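Local coordinates for protein berberine bridge enzyme-like 28 (Arabidopsis thaliana, PDB 5D79) that binds flavin-adenine dinucleotide as an oxidoreductase of the berberine bridge enzyme-like family and takes part in adaptation to salt stress, at residues A[366-371]-A[473-478]; A[429-434]-A[449-454]; A[464-469]-A[495-500]. All blocks are in the same frame, centred on the assembly; numbering follows the deposited sequence.

Interaction 1: residues A[366-371]-A[473-478]. With FAD (flavin-adenine dinucleotide), chain E.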
loop_
_atom_site.group_PDB
_atom_site.type_symbol
_atom_site.label_atom_id
_atom_site.label_comp_id
_atom_site.label_asym_id
_atom_site.label_seq_id
_atom_site.Cartn_x
_atom_site.Cartn_y
_atom_site.Cartn_z
ATOM N N LYS A 366 -4.979 -7.785 -10.549
ATOM C CA LYS A 366 -4.060 -6.908 -11.244
ATOM C C LYS A 366 -4.537 -5.487 -10.988
ATOM O O LYS A 366 -5.708 -5.182 -11.208
ATOM C CB LYS A 366 -4.023 -7.207 -12.737
ATOM C CG LYS A 366 -3.231 -6.194 -13.520
ATOM C CD LYS A 366 -1.806 -6.103 -13.004
ATOM C CE LYS A 366 -1.063 -4.993 -13.713
ATOM N NZ LYS A 366 0.385 -4.905 -13.350
ATOM N N GLY A 367 -3.646 -4.628 -10.498
ATOM C CA GLY A 367 -3.992 -3.245 -10.231
ATOM C C GLY A 367 -3.061 -2.254 -10.905
ATOM O O GLY A 367 -1.861 -2.501 -11.056
ATOM N N LYS A 368 -3.641 -1.128 -11.321
ATOM C CA LYS A 368 -2.909 0.025 -11.856
ATOM C C LYS A 368 -3.548 1.273 -11.267
ATOM O O LYS A 368 -4.675 1.212 -10.793
ATOM C CB LYS A 368 -2.958 0.056 -13.387
ATOM C CG LYS A 368 -2.548 -1.266 -14.059
ATOM C CD LYS A 368 -2.701 -1.216 -15.583
ATOM C CE LYS A 368 -1.582 -0.439 -16.261
ATOM N NZ LYS A 368 -0.348 -1.238 -16.412
ATOM N N ASP A 369 -2.855 2.404 -11.264
ATOM C CA ASP A 369 -3.516 3.599 -10.772
ATOM C C ASP A 369 -3.035 4.879 -11.470
ATOM O O ASP A 369 -2.112 4.852 -12.280
ATOM C CB ASP A 369 -3.377 3.682 -9.242
ATOM C CG ASP A 369 -2.097 4.363 -8.773
ATOM O OD1 ASP A 369 -1.029 4.210 -9.395
ATOM O OD2 ASP A 369 -2.173 5.058 -7.737
ATOM N N ASP A 370 -3.725 5.976 -11.166
ATOM C CA ASP A 370 -3.538 7.266 -11.800
ATOM C C ASP A 370 -3.831 8.395 -10.817
ATOM O O ASP A 370 -4.485 8.207 -9.783
ATOM C CB ASP A 370 -4.469 7.422 -13.006
ATOM C CG ASP A 370 -3.868 6.938 -14.288
ATOM O OD1 ASP A 370 -2.697 7.266 -14.565
ATOM O OD2 ASP A 370 -4.586 6.249 -15.040
ATOM N N PHE A 371 -3.379 9.584 -11.177
ATOM C CA PHE A 371 -3.742 10.778 -10.459
ATOM C C PHE A 371 -4.454 11.714 -11.426
ATOM O O PHE A 371 -3.995 11.924 -12.547
ATOM C CB PHE A 371 -2.507 11.423 -9.827
ATOM C CG PHE A 371 -1.939 10.617 -8.705
ATOM C CD1 PHE A 371 -1.033 9.593 -8.963
ATOM C CD2 PHE A 371 -2.358 10.831 -7.396
ATOM C CE1 PHE A 371 -0.537 8.807 -7.929
ATOM C CE2 PHE A 371 -1.860 10.054 -6.354
ATOM C CZ PHE A 371 -0.953 9.037 -6.624
ATOM N N PHE A 473 1.224 0.602 -5.155
ATOM C CA PHE A 473 0.588 -0.228 -6.182
ATOM C C PHE A 473 1.630 -0.565 -7.263
ATOM O O PHE A 473 1.555 -0.051 -8.375
ATOM C CB PHE A 473 -0.632 0.478 -6.813
ATOM C CG PHE A 473 -1.760 0.786 -5.840
ATOM C CD1 PHE A 473 -2.037 -0.054 -4.766
ATOM C CD2 PHE A 473 -2.545 1.926 -6.005
ATOM C CE1 PHE A 473 -3.080 0.235 -3.872
ATOM C CE2 PHE A 473 -3.579 2.227 -5.115
ATOM C CZ PHE A 473 -3.848 1.379 -4.050
ATOM N N LYS A 474 2.610 -1.404 -6.931
ATOM C CA LYS A 474 3.697 -1.722 -7.866
ATOM C C LYS A 474 3.184 -2.283 -9.202
ATOM O O LYS A 474 2.326 -3.171 -9.231
ATOM C CB LYS A 474 4.691 -2.713 -7.240
ATOM C CG LYS A 474 5.986 -2.088 -6.730
ATOM C CD LYS A 474 7.019 -3.165 -6.446
ATOM C CE LYS A 474 7.920 -2.802 -5.264
ATOM N NZ LYS A 474 8.710 -3.987 -4.798
ATOM N N ASP A 475 3.717 -1.750 -10.301
ATOM C CA ASP A 475 3.275 -2.122 -11.637
ATOM C C ASP A 475 4.474 -2.263 -12.597
ATOM O O ASP A 475 5.050 -1.281 -13.065
ATOM C CB ASP A 475 2.260 -1.088 -12.147
ATOM C CG ASP A 475 1.611 -1.487 -13.467
ATOM O OD1 ASP A 475 1.744 -2.661 -13.906
ATOM O OD2 ASP A 475 0.958 -0.601 -14.063
ATOM N N MET A 476 4.845 -3.508 -12.873
ATOM C CA MET A 476 5.942 -3.809 -13.789
ATOM C C MET A 476 5.682 -3.300 -15.195
ATOM O O MET A 476 6.615 -3.142 -15.985
ATOM C CB MET A 476 6.179 -5.316 -13.838
ATOM C CG MET A 476 6.472 -5.903 -12.495
ATOM S SD MET A 476 8.108 -5.390 -12.019
ATOM C CE MET A 476 8.996 -6.857 -12.550
ATOM N N ASP A 477 4.408 -3.067 -15.502
ATOM C CA ASP A 477 3.995 -2.588 -16.816
ATOM C C ASP A 477 4.432 -1.148 -17.073
ATOM O O ASP A 477 4.441 -0.707 -18.222
ATOM C CB ASP A 477 2.475 -2.710 -16.986
ATOM C CG ASP A 477 2.015 -4.154 -17.140
ATOM O OD1 ASP A 477 2.880 -5.047 -17.329
ATOM O OD2 ASP A 477 0.787 -4.391 -17.089
ATOM N N LEU A 478 4.802 -0.428 -16.014
ATOM C CA LEU A 478 5.407 0.902 -16.170
ATOM C C LEU A 478 6.900 0.805 -16.543
ATOM O O LEU A 478 7.520 1.797 -16.948
ATOM C CB LEU A 478 5.239 1.733 -14.891
ATOM C CG LEU A 478 3.884 1.673 -14.181
ATOM C CD1 LEU A 478 3.916 2.514 -12.911
ATOM C CD2 LEU A 478 2.760 2.113 -15.104
HETATM P PA FAD E . 5.168 -6.896 1.214
HETATM O O1A FAD E . 5.006 -7.710 -0.044
HETATM O O2A FAD E . 5.607 -7.726 2.399
HETATM O O5B FAD E . 6.179 -5.667 0.936
HETATM C C5B FAD E . 6.055 -4.859 -0.227
HETATM C C4B FAD E . 7.366 -4.156 -0.602
HETATM O O4B FAD E . 7.920 -3.552 0.553
HETATM C C3B FAD E . 8.391 -5.144 -1.139
HETATM O O3B FAD E . 9.174 -4.563 -2.161
HETATM C C2B FAD E . 9.232 -5.459 0.085
HETATM O O2B FAD E . 10.556 -5.838 -0.248
HETATM C C1B FAD E . 9.148 -4.171 0.898
HETATM N N9A FAD E . 9.240 -4.363 2.362
HETATM C C8A FAD E . 8.357 -4.992 3.210
HETATM N N7A FAD E . 8.843 -4.908 4.475
HETATM C C5A FAD E . 10.018 -4.236 4.450
HETATM C C6A FAD E . 10.934 -3.868 5.436
HETATM N N6A FAD E . 10.624 -3.960 6.723
HETATM N N1A FAD E . 12.071 -3.166 5.084
HETATM C C2A FAD E . 12.295 -2.824 3.769
HETATM N N3A FAD E . 11.385 -3.196 2.798
HETATM C C4A FAD E . 10.269 -3.887 3.128
HETATM N N1 FAD E . -2.152 0.610 -0.064
HETATM C C2 FAD E . -2.692 1.841 0.271
HETATM O O2 FAD E . -1.962 2.761 0.660
HETATM N N3 FAD E . -4.067 2.027 0.188
HETATM C C4 FAD E . -4.907 1.007 -0.228
HETATM O O4 FAD E . -6.127 1.172 -0.180
HETATM C C4X FAD E . -4.360 -0.238 -0.545
HETATM N N5 FAD E . -5.174 -1.322 -0.836
HETATM C C5X FAD E . -4.634 -2.599 -0.841
HETATM C C6 FAD E . -5.449 -3.729 -0.880
HETATM C C7 FAD E . -4.889 -5.009 -0.891
HETATM C C7M FAD E . -5.776 -6.217 -0.946
HETATM C C8 FAD E . -3.504 -5.167 -0.817
HETATM C C8M FAD E . -2.875 -6.529 -0.853
HETATM C C9 FAD E . -2.690 -4.040 -0.781
HETATM C C9A FAD E . -3.246 -2.758 -0.843
HETATM N N10 FAD E . -2.439 -1.631 -0.843
HETATM C C10 FAD E . -2.978 -0.430 -0.428
HETATM C "C1'" FAD E . -0.990 -1.734 -1.209
HETATM C "C2'" FAD E . -0.080 -1.993 -0.023
HETATM O "O2'" FAD E . -0.091 -0.865 0.823
HETATM C "C3'" FAD E . 1.316 -2.269 -0.567
HETATM O "O3'" FAD E . 1.278 -3.475 -1.299
HETATM C "C4'" FAD E . 2.334 -2.445 0.534
HETATM O "O4'" FAD E . 3.618 -2.170 0.040
HETATM C "C5'" FAD E . 2.342 -3.890 0.981
HETATM O "O5'" FAD E . 3.021 -3.977 2.212
HETATM P P FAD E . 3.235 -5.439 2.834
HETATM O O1P FAD E . 4.215 -5.372 3.975
HETATM O O2P FAD E . 1.922 -6.034 3.278
HETATM O O3P FAD E . 3.740 -6.210 1.510
HETATM O O HOH W 1 0.286 -4.036 -10.716
HETATM O O HOH W 2 0.175 1.787 -12.491
HETATM O O HOH W 3 0.807 2.252 -9.910
#

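Interaction 2: residues A[429-434]-A[449-454]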
loop_
_atom_site.group_PDB
_atom_site.type_symbol
_atom_site.label_atom_id
_atom_site.label_comp_id
_atom_site.label_asym_id
_atom_site.label_seq_id
_atom_site.Cartn_x
_atom_site.Cartn_y
_atom_site.Cartn_z
ATOM N N TYR A 429 -7.645 1.205 -10.796
ATOM C CA TYR A 429 -8.397 0.216 -11.561
ATOM C C TYR A 429 -7.852 -1.158 -11.196
ATOM O O TYR A 429 -6.691 -1.467 -11.474
ATOM C CB TYR A 429 -8.265 0.456 -13.068
ATOM C CG TYR A 429 -7.960 1.892 -13.474
ATOM C CD1 TYR A 429 -6.644 2.375 -13.492
ATOM C CD2 TYR A 429 -8.978 2.759 -13.872
ATOM C CE1 TYR A 429 -6.362 3.673 -13.876
ATOM C CE2 TYR A 429 -8.704 4.059 -14.248
ATOM C CZ TYR A 429 -7.396 4.514 -14.252
ATOM O OH TYR A 429 -7.116 5.811 -14.643
ATOM N N VAL A 430 -8.672 -1.987 -10.567
ATOM C CA VAL A 430 -8.190 -3.286 -10.097
ATOM C C VAL A 430 -9.210 -4.391 -10.413
ATOM O O VAL A 430 -10.409 -4.237 -10.199
ATOM C CB VAL A 430 -7.866 -3.243 -8.575
ATOM C CG1 VAL A 430 -9.040 -2.678 -7.781
ATOM C CG2 VAL A 430 -7.443 -4.609 -8.054
ATOM N N ALA A 431 -8.731 -5.489 -10.982
ATOM C CA ALA A 431 -9.605 -6.606 -11.269
ATOM C C ALA A 431 -9.233 -7.765 -10.356
ATOM O O ALA A 431 -8.064 -8.111 -10.248
ATOM C CB ALA A 431 -9.511 -7.010 -12.737
ATOM N N TYR A 432 -10.231 -8.336 -9.687
ATOM C CA TYR A 432 -10.040 -9.501 -8.837
ATOM C C TYR A 432 -10.591 -10.738 -9.527
ATOM O O TYR A 432 -11.510 -10.652 -10.342
ATOM C CB TYR A 432 -10.722 -9.302 -7.479
ATOM C CG TYR A 432 -10.087 -8.213 -6.643
ATOM C CD1 TYR A 432 -10.477 -6.887 -6.776
ATOM C CD2 TYR A 432 -9.094 -8.511 -5.727
ATOM C CE1 TYR A 432 -9.884 -5.891 -6.019
ATOM C CE2 TYR A 432 -8.507 -7.531 -4.965
ATOM C CZ TYR A 432 -8.897 -6.219 -5.117
ATOM O OH TYR A 432 -8.291 -5.241 -4.360
ATOM N N TRP A 433 -10.015 -11.890 -9.215
ATOM C CA TRP A 433 -10.543 -13.147 -9.716
ATOM C C TRP A 433 -10.191 -14.280 -8.758
ATOM O O TRP A 433 -9.250 -14.169 -7.977
ATOM C CB TRP A 433 -10.028 -13.436 -11.138
ATOM C CG TRP A 433 -8.545 -13.685 -11.291
ATOM C CD1 TRP A 433 -7.895 -14.892 -11.203
ATOM C CD2 TRP A 433 -7.536 -12.717 -11.615
ATOM N NE1 TRP A 433 -6.544 -14.724 -11.430
ATOM C CE2 TRP A 433 -6.301 -13.402 -11.688
ATOM C CE3 TRP A 433 -7.556 -11.335 -11.840
ATOM C CZ2 TRP A 433 -5.109 -12.757 -11.975
ATOM C CZ3 TRP A 433 -6.363 -10.693 -12.122
ATOM C CH2 TRP A 433 -5.156 -11.406 -12.184
ATOM N N ARG A 434 -10.961 -15.364 -8.810
ATOM C CA ARG A 434 -10.741 -16.494 -7.918
ATOM C C ARG A 434 -9.438 -17.207 -8.266
ATOM O O ARG A 434 -9.125 -17.397 -9.442
ATOM C CB ARG A 434 -11.924 -17.465 -7.980
ATOM C CG ARG A 434 -13.230 -16.880 -7.473
ATOM C CD ARG A 434 -14.353 -17.914 -7.478
ATOM N NE ARG A 434 -14.063 -19.075 -6.639
ATOM C CZ ARG A 434 -14.334 -19.152 -5.338
ATOM N NH1 ARG A 434 -14.906 -18.134 -4.700
ATOM N NH2 ARG A 434 -14.031 -20.254 -4.669
ATOM N N LYS A 449 -5.836 -7.826 -19.544
ATOM C CA LYS A 449 -6.260 -7.047 -20.699
ATOM C C LYS A 449 -7.305 -6.018 -20.324
ATOM O O LYS A 449 -7.247 -4.890 -20.804
ATOM C CB LYS A 449 -6.805 -7.954 -21.803
ATOM C CG LYS A 449 -5.725 -8.775 -22.512
ATOM C CD LYS A 449 -6.286 -9.640 -23.640
ATOM C CE LYS A 449 -5.214 -10.557 -24.188
ATOM N NZ LYS A 449 -4.553 -11.336 -23.098
ATOM N N TRP A 450 -8.250 -6.410 -19.468
ATOM C CA TRP A 450 -9.305 -5.511 -19.009
ATOM C C TRP A 450 -8.711 -4.301 -18.292
ATOM O O TRP A 450 -9.056 -3.151 -18.592
ATOM C CB TRP A 450 -10.299 -6.237 -18.078
ATOM C CG TRP A 450 -11.454 -5.341 -17.718
ATOM C CD1 TRP A 450 -12.615 -5.181 -18.421
ATOM C CD2 TRP A 450 -11.534 -4.428 -16.601
ATOM N NE1 TRP A 450 -13.418 -4.245 -17.805
ATOM C CE2 TRP A 450 -12.776 -3.767 -16.689
ATOM C CE3 TRP A 450 -10.678 -4.114 -15.537
ATOM C CZ2 TRP A 450 -13.186 -2.808 -15.746
ATOM C CZ3 TRP A 450 -11.090 -3.160 -14.606
ATOM C CH2 TRP A 450 -12.331 -2.523 -14.718
ATOM N N VAL A 451 -7.812 -4.568 -17.350
ATOM C CA VAL A 451 -7.187 -3.522 -16.548
ATOM C C VAL A 451 -6.288 -2.636 -17.422
ATOM O O VAL A 451 -6.242 -1.412 -17.251
ATOM C CB VAL A 451 -6.370 -4.132 -15.375
ATOM C CG1 VAL A 451 -5.646 -3.052 -14.592
ATOM C CG2 VAL A 451 -7.275 -4.913 -14.447
ATOM N N ASP A 452 -5.590 -3.246 -18.374
ATOM C CA ASP A 452 -4.724 -2.493 -19.287
ATOM C C ASP A 452 -5.542 -1.546 -20.182
ATOM O O ASP A 452 -5.119 -0.422 -20.474
ATOM C CB ASP A 452 -3.885 -3.460 -20.151
ATOM C CG ASP A 452 -2.799 -2.746 -20.968
ATOM O OD1 ASP A 452 -1.726 -2.433 -20.400
ATOM O OD2 ASP A 452 -3.013 -2.508 -22.182
ATOM N N SER A 453 -6.725 -2.003 -20.587
ATOM C CA SER A 453 -7.531 -1.298 -21.580
ATOM C C SER A 453 -8.193 -0.037 -21.022
ATOM O O SER A 453 -8.245 0.991 -21.702
ATOM C CB SER A 453 -8.593 -2.239 -22.156
ATOM O OG SER A 453 -9.292 -1.628 -23.224
ATOM N N VAL A 454 -8.691 -0.110 -19.791
ATOM C CA VAL A 454 -9.325 1.047 -19.161
ATOM C C VAL A 454 -8.258 2.095 -18.834
ATOM O O VAL A 454 -8.491 3.295 -18.970
ATOM C CB VAL A 454 -10.150 0.651 -17.870
ATOM C CG1 VAL A 454 -9.282 0.007 -16.797
ATOM C CG2 VAL A 454 -10.889 1.853 -17.297
#

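Interaction 3: residues A[464-469]-A[495-500]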
loop_
_atom_site.group_PDB
_atom_site.type_symbol
_atom_site.label_atom_id
_atom_site.label_comp_id
_atom_site.label_asym_id
_atom_site.label_seq_id
_atom_site.Cartn_x
_atom_site.Cartn_y
_atom_site.Cartn_z
ATOM N N LYS A 464 0.195 13.804 -16.660
ATOM C CA LYS A 464 1.067 13.439 -17.761
ATOM C C LYS A 464 2.415 14.102 -17.602
ATOM O O LYS A 464 2.518 15.127 -16.945
ATOM C CB LYS A 464 0.426 13.836 -19.089
ATOM C CG LYS A 464 -0.007 15.278 -19.120
ATOM C CD LYS A 464 -0.815 15.596 -20.361
ATOM C CE LYS A 464 -1.060 17.108 -20.492
ATOM N NZ LYS A 464 -1.817 17.679 -19.334
ATOM N N SER A 465 3.438 13.507 -18.202
ATOM C CA SER A 465 4.798 14.055 -18.188
ATOM C C SER A 465 5.267 14.579 -16.825
ATOM O O SER A 465 5.471 15.785 -16.655
ATOM C CB SER A 465 4.913 15.173 -19.223
ATOM O OG SER A 465 4.543 14.707 -20.508
ATOM N N PRO A 466 5.448 13.673 -15.853
ATOM C CA PRO A 466 5.214 12.231 -15.990
ATOM C C PRO A 466 3.783 11.840 -15.619
ATOM O O PRO A 466 3.103 12.582 -14.901
ATOM C CB PRO A 466 6.197 11.630 -14.997
ATOM C CG PRO A 466 6.164 12.626 -13.878
ATOM C CD PRO A 466 5.999 14.002 -14.524
ATOM N N ARG A 467 3.340 10.687 -16.111
ATOM C CA ARG A 467 2.088 10.093 -15.656
ATOM C C ARG A 467 2.293 9.512 -14.254
ATOM O O ARG A 467 2.983 8.506 -14.085
ATOM C CB ARG A 467 1.611 9.013 -16.635
ATOM C CG ARG A 467 0.242 8.407 -16.305
ATOM C CD ARG A 467 -0.253 7.533 -17.451
ATOM N NE ARG A 467 -1.629 7.077 -17.239
ATOM C CZ ARG A 467 -2.395 6.501 -18.166
ATOM N NH1 ARG A 467 -1.934 6.297 -19.391
ATOM N NH2 ARG A 467 -3.630 6.130 -17.867
ATOM N N GLY A 468 1.708 10.154 -13.246
ATOM C CA GLY A 468 1.923 9.735 -11.870
ATOM C C GLY A 468 1.406 8.350 -11.503
ATOM O O GLY A 468 0.357 7.918 -11.971
ATOM N N ALA A 469 2.160 7.667 -10.644
ATOM C CA ALA A 469 1.813 6.336 -10.145
ATOM C C ALA A 469 2.146 6.190 -8.645
ATOM O O ALA A 469 3.125 6.761 -8.147
ATOM C CB ALA A 469 2.546 5.259 -10.969
ATOM N N TRP A 495 10.479 4.709 -14.861
ATOM C CA TRP A 495 9.353 4.563 -13.933
ATOM C C TRP A 495 9.574 5.380 -12.654
ATOM O O TRP A 495 8.619 5.772 -11.991
ATOM C CB TRP A 495 9.108 3.084 -13.587
ATOM C CG TRP A 495 10.302 2.391 -13.010
ATOM C CD1 TRP A 495 10.666 2.344 -11.696
ATOM C CD2 TRP A 495 11.295 1.648 -13.729
ATOM N NE1 TRP A 495 11.827 1.623 -11.555
ATOM C CE2 TRP A 495 12.230 1.182 -12.788
ATOM C CE3 TRP A 495 11.480 1.332 -15.077
ATOM C CZ2 TRP A 495 13.336 0.427 -13.150
ATOM C CZ3 TRP A 495 12.572 0.576 -15.433
ATOM C CH2 TRP A 495 13.489 0.130 -14.475
ATOM N N GLY A 496 10.833 5.652 -12.325
ATOM C CA GLY A 496 11.174 6.454 -11.161
ATOM C C GLY A 496 10.455 7.791 -11.049
ATOM O O GLY A 496 9.942 8.149 -9.978
ATOM N N VAL A 497 10.415 8.536 -12.150
ATOM C CA VAL A 497 9.732 9.827 -12.160
ATOM C C VAL A 497 8.189 9.678 -12.132
ATOM O O VAL A 497 7.464 10.617 -11.788
ATOM C CB VAL A 497 10.164 10.660 -13.373
ATOM C CG1 VAL A 497 11.679 10.821 -13.371
ATOM C CG2 VAL A 497 9.709 10.011 -14.653
ATOM N N LYS A 498 7.687 8.492 -12.466
ATOM C CA LYS A 498 6.252 8.248 -12.410
ATOM C C LYS A 498 5.796 8.051 -10.952
ATOM O O LYS A 498 4.801 8.622 -10.496
ATOM C CB LYS A 498 5.897 7.033 -13.273
ATOM C CG LYS A 498 6.297 7.162 -14.740
ATOM C CD LYS A 498 5.912 5.896 -15.495
ATOM C CE LYS A 498 6.145 6.033 -16.998
ATOM N NZ LYS A 498 5.746 4.788 -17.717
ATOM N N TYR A 499 6.564 7.259 -10.219
ATOM C CA TYR A 499 6.305 7.002 -8.813
ATOM C C TYR A 499 6.632 8.197 -7.920
ATOM O O TYR A 499 5.914 8.470 -6.963
ATOM C CB TYR A 499 7.135 5.818 -8.339
ATOM C CG TYR A 499 6.718 4.443 -8.789
ATOM C CD1 TYR A 499 5.379 4.073 -8.869
ATOM C CD2 TYR A 499 7.682 3.479 -9.075
ATOM C CE1 TYR A 499 5.015 2.776 -9.257
ATOM C CE2 TYR A 499 7.326 2.186 -9.454
ATOM C CZ TYR A 499 6.000 1.841 -9.541
ATOM O OH TYR A 499 5.676 0.566 -9.922
ATOM N N PHE A 500 7.737 8.888 -8.217
ATOM C CA PHE A 500 8.295 9.859 -7.285
ATOM C C PHE A 500 8.458 11.279 -7.819
ATOM O O PHE A 500 8.836 12.174 -7.059
ATOM C CB PHE A 500 9.649 9.364 -6.802
ATOM C CG PHE A 500 9.584 8.035 -6.125
ATOM C CD1 PHE A 500 8.900 7.893 -4.931
ATOM C CD2 PHE A 500 10.203 6.931 -6.673
ATOM C CE1 PHE A 500 8.834 6.685 -4.298
ATOM C CE2 PHE A 500 10.139 5.715 -6.038
ATOM C CZ PHE A 500 9.451 5.594 -4.846
#

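Interaction 1: residues A[366-371]-A[473-478]
With CG of Asp475 anti to the backbone N (chi1 -173°), its carboxylate is carried against strand 366-371, where Lys366, bent at chi2, and Lys368, bent at chi3 and chi4, bring their ammonium groups to it. Lys368 NZ takes the syn lone pair of Asp475 OD2 at 2.8 Å. Lys366 NZ lies 2.7 Å from Asp475 OD1, above the carboxylate plane, while the backbone N of Asp477 reaches OD1 from the opposite face at 3.1 Å and closes an Asx turn. Asp477 OD2 adds a weak bond to Lys368 NZ (3.4 Å), and Glu114 is a second salt-bridge partner of Lys366. Replacing Asp475 by alanine is likely to cost the two lysines the carboxylate they share and the turn to Asp477 its side-chain acceptor. Asp369, whose OD1 is hydrogen-bonded to the backbone N of Tyr470, sets OD2 3.6 Å from CD2 at the edge of the Phe473 ring, the two planes almost perpendicular. Phe473 CE1 approaches C10 of the isoalloxazine at 3.5 Å, and Lys474 NZ bonds FAD O3B at 2.7 Å. A salt-bridge network thus ties an edge strand of the seven-stranded sheet to a loop lining the FAD pocket.

Interaction 2: residues A[429-434]-A[449-454]
Tyr429 and Val454 form one end of a contact made by apolar side chains between strand 429-434 and helix 449-454. Followed outward, the tyrosine begins with CB 3.9 Å from Val454 CG1. Its CG lies about as far from the same methyl, and CD2 is 4.0 Å from CG2, so both branches of the valine touch the near part of the side chain. Val454 can do this because its CG1 stands between the backbone N and the carbonyl carbon (chi1 60°) while CG2 is anti to the N. The ring continues past the valine to OH, which is hydrogen-bonded to Asp370 on the adjacent strand; the hydroxyl is thus anchored to the next strand while the inner part of the side chain packs on methyl groups.

Along the strand, Ala431 again turns its CB toward the helix. That methyl meets Val451 CG2 at 3.5 Å and the indole atom CE3 of Trp450 at 4.2 Å. The other branch of Val451, CG1, lies 3.7 Å from the carbonyl oxygen of Tyr429, and the valine thereby spans the backbone between the two inward-facing strand residues. Within the helix, Val454 CG1 lies over one face of the Trp450 indole, toward its rim, while Trp450 NE1 is hydrogen-bonded to the backbone oxygen of Arg387.

The axes of 429-434 and 449-454 run almost antiparallel (168°), 8.2 Å apart at closest approach. Strand 425-434 sits between strands 396-402 and 363-372, and helix 441-458 reaches both: Val454 touches Ile398, and Val451 touches Lys368.

Interaction 3: residues A[464-469]-A[495-500]
Ala469 and Tyr499 meet with the methyl of the alanine beside the tyrosine ring, CB lying 3.7 Å from CD1 and slightly farther from CE1. The carbonyl group of Ala469 stands at the edge of that ring, close to its plane. CG of Tyr499 is anti to its carbonyl carbon (chi1 -73°), and the side chain starts away from the loop, yet the near edge of the ring still lies alongside Ala469. At its far end the hydroxyl is hydrogen-bonded to Gln524 and to the backbone N of Asp475.

Main-chain atoms draw the two segments together. Ala469 N donates to Lys498 O at 2.8 Å, the donor standing above the carbonyl plane, 54° out of it. CA-H...O contacts run both ways beside this bond: Gly468 CA points to the same Lys498 O, and Tyr499 CA lies 3.3 Å from Ala469 O with a nearly straight geometry of 167° at the hydrogen.

Pro466, preceded by a cis peptide bond, lays its ring against the adjoining part of the helix. Its CG is 3.2 Å from Val497 O, and its CB packs on Val497 CG2 at 3.9 Å. Between the proline and the alanine, the aliphatic start of Lys498 lies against the carbonyl oxygen of Arg467, with CB 3.4 Å from Arg467 O, before the extended chain leads away.

Helix 488-500 is thus fastened near its C-terminal end to the loop that follows helix 441-458. Arg467 turns back toward that earlier helix, where it is bound to Tyr455 O, and forms a salt bridge with Asp370 of strand 363-372.

Interactions 1 and 2 are buried and meet on the same sheet, where strands 363-372 and 425-434 are neighbours; interaction 3 is only partly buried and joins a loop to a helix. Their chemistry differs accordingly: charge pairs and water bridges in interaction 1, whose Phe473 reaches the flavin, apolar packing without hydrogen bonds between the segments in interaction 2, and a backbone hydrogen bond with CA-H...O contacts in interaction 3. Interaction 1 touches both others through the two oxygens of the Asp370 carboxylate, one toward each. Interactions 2 and 3, with centres about 21 Å apart, do not touch; strand 366-371 contacts both.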